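Local structure of phosphonate monoester hydrolase (Ruegeria pomeroyi, 4UPK) at residues Leu394-Leu399 with Asn408-Arg413. The protein is a hydrolase of the sulfatase family, within the alkaline phosphatase clan. Sequence-based numbering, arbitrary orientation.
Sequences LMPTIL and NAVDGR
Pro396 packs its ring against the backbone of Gly412 and Arg413 and against the side chain of Val410. Pro396 CB lies 4.1 Å from Gly412 O and about as far from the carbonyl carbon of Arg413. Pro396 CG goes deepest, 3.6 Å from Gly412 C. Pro396 CG also comes within 3.7 Å of Arg413 C. Pro396 CD turns to the valine and rests 3.9 Å from Val410 CG1.

Val410 spreads its two methyls over two helix residues. CG1 stands anti to the backbone N (chi1 173°) and takes the proline ring. CG2, beside that N, takes the end of Met395. The methionine starts off to one side of the loop, but its extended chain carries Met395 CE to 3.8 Å from Val410 CG2. Met395 SD, one bond back, is 4.0 Å from the same methyl, Val410 CG2.

No hydrogen bond links the two segments directly. The polar ties run through residues close by in sequence: Asp393 OD1 accepts a hydrogen bond from Arg413 N, and Thr397 OG1 is hydrogen-bonded to Leu415 N and Asp393 O. Arg413 turns its CB away from the helix, and its NH2 makes a salt bridge with Asp426 OD1. On its other side the helix packs Leu394 and Ile398 against strands 35-41 and 340-346.

The contact is buried. It is a helix followed by a loop that folds back on it, joined by apolar packing around a proline in the first turn. The helix lies against the central mixed sheet of the alpha/beta fold characteristic of the alkaline phosphatase clan.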
ATOM      1  N   LEU A 394     -10.084 -27.332   3.694  1.00 16.02           N
ATOM      2  CA  LEU A 394      -8.682 -27.754   3.670  1.00 16.21           C
ATOM      3  C   LEU A 394      -7.716 -26.734   4.282  1.00 19.64           C
ATOM      4  O   LEU A 394      -6.956 -27.091   5.183  1.00 18.80           O
ATOM      5  CB  LEU A 394      -8.286 -28.200   2.257  1.00 16.17           C
ATOM      6  CG  LEU A 394      -8.529 -29.673   1.880  1.00 20.19           C
ATOM      7  CD1 LEU A 394      -9.976 -30.089   2.031  1.00 21.23           C
ATOM      8  CD2 LEU A 394      -8.134 -29.912   0.449  1.00 20.76           C
ATOM      9  N   MET A 395      -7.778 -25.462   3.835  1.00 17.35           N
ATOM     10  CA  MET A 395      -6.954 -24.372   4.372  1.00 17.54           C
ATOM     11  C   MET A 395      -7.087 -24.283   5.922  1.00 22.52           C
ATOM     12  O   MET A 395      -6.052 -24.332   6.585  1.00 22.69           O
ATOM     13  CB  MET A 395      -7.244 -23.008   3.667  1.00 18.96           C
ATOM     14  CG  MET A 395      -6.934 -21.794   4.533  1.00 22.28           C
ATOM     15  SD  MET A 395      -6.876 -20.289   3.584  1.00 28.34           S
ATOM     16  CE  MET A 395      -6.170 -19.158   4.759  1.00 25.77           C
ATOM     17  N   PRO A 396      -8.315 -24.207   6.522  1.00 19.74           N
ATOM     18  CA  PRO A 396      -8.404 -24.133   7.992  1.00 19.10           C
ATOM     19  C   PRO A 396      -7.886 -25.367   8.730  1.00 23.62           C
ATOM     20  O   PRO A 396      -7.410 -25.228   9.855  1.00 26.24           O
ATOM     21  CB  PRO A 396      -9.895 -23.860   8.250  1.00 20.57           C
ATOM     22  CG  PRO A 396     -10.582 -24.381   7.059  1.00 24.79           C
ATOM     23  CD  PRO A 396      -9.661 -24.110   5.911  1.00 20.42           C
ATOM     24  N   THR A 397      -7.920 -26.558   8.097  1.00 18.81           N
ATOM     25  CA  THR A 397      -7.392 -27.791   8.683  1.00 16.46           C
ATOM     26  C   THR A 397      -5.857 -27.679   8.870  1.00 20.49           C
ATOM     27  O   THR A 397      -5.337 -28.003   9.943  1.00 19.57           O
ATOM     28  CB  THR A 397      -7.793 -28.991   7.837  1.00 13.54           C
ATOM     29  OG1 THR A 397      -9.210 -29.012   7.674  1.00 16.05           O
ATOM     30  CG2 THR A 397      -7.325 -30.320   8.437  1.00 12.28           C
ATOM     31  N   ILE A 398      -5.153 -27.201   7.823  1.00 18.10           N
ATOM     32  CA  ILE A 398      -3.701 -27.043   7.799  1.00 18.92           C
ATOM     33  C   ILE A 398      -3.270 -26.039   8.846  1.00 23.57           C
ATOM     34  O   ILE A 398      -2.420 -26.374   9.671  1.00 24.12           O
ATOM     35  CB  ILE A 398      -3.157 -26.702   6.365  1.00 21.41           C
ATOM     36  CG1 ILE A 398      -3.499 -27.823   5.341  1.00 20.42           C
ATOM     37  CG2 ILE A 398      -1.644 -26.419   6.395  1.00 21.43           C
ATOM     38  CD1 ILE A 398      -3.605 -27.335   3.870  1.00 21.03           C
ATOM     39  N   LEU A 399      -3.886 -24.825   8.843  1.00 19.46           N
ATOM     40  CA  LEU A 399      -3.581 -23.755   9.803  1.00 18.57           C
ATOM     41  C   LEU A 399      -3.777 -24.191  11.244  1.00 23.18           C
ATOM     42  O   LEU A 399      -2.919 -23.919  12.086  1.00 22.38           O
ATOM     43  CB  LEU A 399      -4.369 -22.456   9.503  1.00 17.65           C
ATOM     44  CG  LEU A 399      -4.066 -21.761   8.154  1.00 20.02           C
ATOM     45  CD1 LEU A 399      -4.904 -20.508   8.008  1.00 20.09           C
ATOM     46  CD2 LEU A 399      -2.548 -21.462   7.976  1.00 15.29           C
ATOM     47  N   ASN A 408     -10.905 -14.710   9.792  1.00 20.78           N
ATOM     48  CA  ASN A 408     -12.374 -14.708   9.787  1.00 20.03           C
ATOM     49  C   ASN A 408     -12.940 -14.778   8.350  1.00 24.54           C
ATOM     50  O   ASN A 408     -14.047 -15.289   8.165  1.00 24.85           O
ATOM     51  CB  ASN A 408     -12.927 -13.482  10.525  1.00 20.27           C
ATOM     52  CG  ASN A 408     -12.958 -13.603  12.031  1.00 30.81           C
ATOM     53  OD1 ASN A 408     -12.763 -14.672  12.620  1.00 17.20           O
ATOM     54  ND2 ASN A 408     -13.266 -12.496  12.690  1.00 21.54           N
ATOM     55  N   ALA A 409     -12.172 -14.302   7.342  1.00 20.13           N
ATOM     56  CA  ALA A 409     -12.538 -14.364   5.917  1.00 19.86           C
ATOM     57  C   ALA A 409     -12.795 -15.816   5.438  1.00 21.00           C
ATOM     58  O   ALA A 409     -13.574 -16.027   4.512  1.00 19.95           O
ATOM     59  CB  ALA A 409     -11.435 -13.734   5.073  1.00 21.02           C
ATOM     60  N   VAL A 410     -12.148 -16.800   6.084  1.00 16.81           N
ATOM     61  CA  VAL A 410     -12.271 -18.218   5.758  1.00 15.72           C
ATOM     62  C   VAL A 410     -13.661 -18.752   6.124  1.00 21.92           C
ATOM     63  O   VAL A 410     -14.052 -18.765   7.301  1.00 22.28           O
ATOM     64  CB  VAL A 410     -11.088 -19.060   6.339  1.00 18.50           C
ATOM     65  CG1 VAL A 410     -11.297 -20.556   6.155  1.00 17.38           C
ATOM     66  CG2 VAL A 410      -9.755 -18.630   5.733  1.00 17.51           C
ATOM     67  N   ASP A 411     -14.404 -19.177   5.095  1.00 19.32           N
ATOM     68  CA  ASP A 411     -15.754 -19.757   5.207  1.00 19.40           C
ATOM     69  C   ASP A 411     -15.719 -21.216   5.660  1.00 24.98           C
ATOM     70  O   ASP A 411     -16.681 -21.684   6.276  1.00 24.65           O
ATOM     71  CB  ASP A 411     -16.494 -19.667   3.865  1.00 20.00           C
ATOM     72  CG  ASP A 411     -16.799 -18.255   3.396  1.00 19.53           C
ATOM     73  OD1 ASP A 411     -17.299 -17.450   4.212  1.00 21.54           O
ATOM     74  OD2 ASP A 411     -16.585 -17.971   2.204  1.00 14.16           O
ATOM     75  N   GLY A 412     -14.627 -21.919   5.318  1.00 21.52           N
ATOM     76  CA  GLY A 412     -14.416 -23.318   5.666  1.00 19.93           C
ATOM     77  C   GLY A 412     -14.133 -23.543   7.127  1.00 23.26           C
ATOM     78  O   GLY A 412     -13.760 -22.618   7.847  1.00 23.48           O
ATOM     79  N   ARG A 413     -14.317 -24.786   7.568  1.00 19.41           N
ATOM     80  CA  ARG A 413     -14.102 -25.204   8.942  1.00 19.35           C
ATOM     81  C   ARG A 413     -13.102 -26.361   8.991  1.00 24.28           C
ATOM     82  O   ARG A 413     -13.122 -27.246   8.131  1.00 22.86           O
ATOM     83  CB  ARG A 413     -15.434 -25.614   9.591  1.00 18.66           C
ATOM     84  CG  ARG A 413     -16.390 -24.442   9.825  1.00 21.06           C
ATOM     85  CD  ARG A 413     -17.693 -24.869  10.472  1.00 18.03           C
ATOM     86  NE  ARG A 413     -17.501 -25.484  11.790  1.00 21.89           N
ATOM     87  CZ  ARG A 413     -18.473 -26.056  12.494  1.00 35.64           C
ATOM     88  NH1 ARG A 413     -19.715 -26.072  12.030  1.00 23.42           N
ATOM     89  NH2 ARG A 413     -18.210 -26.623  13.659  1.00 26.05           N
TER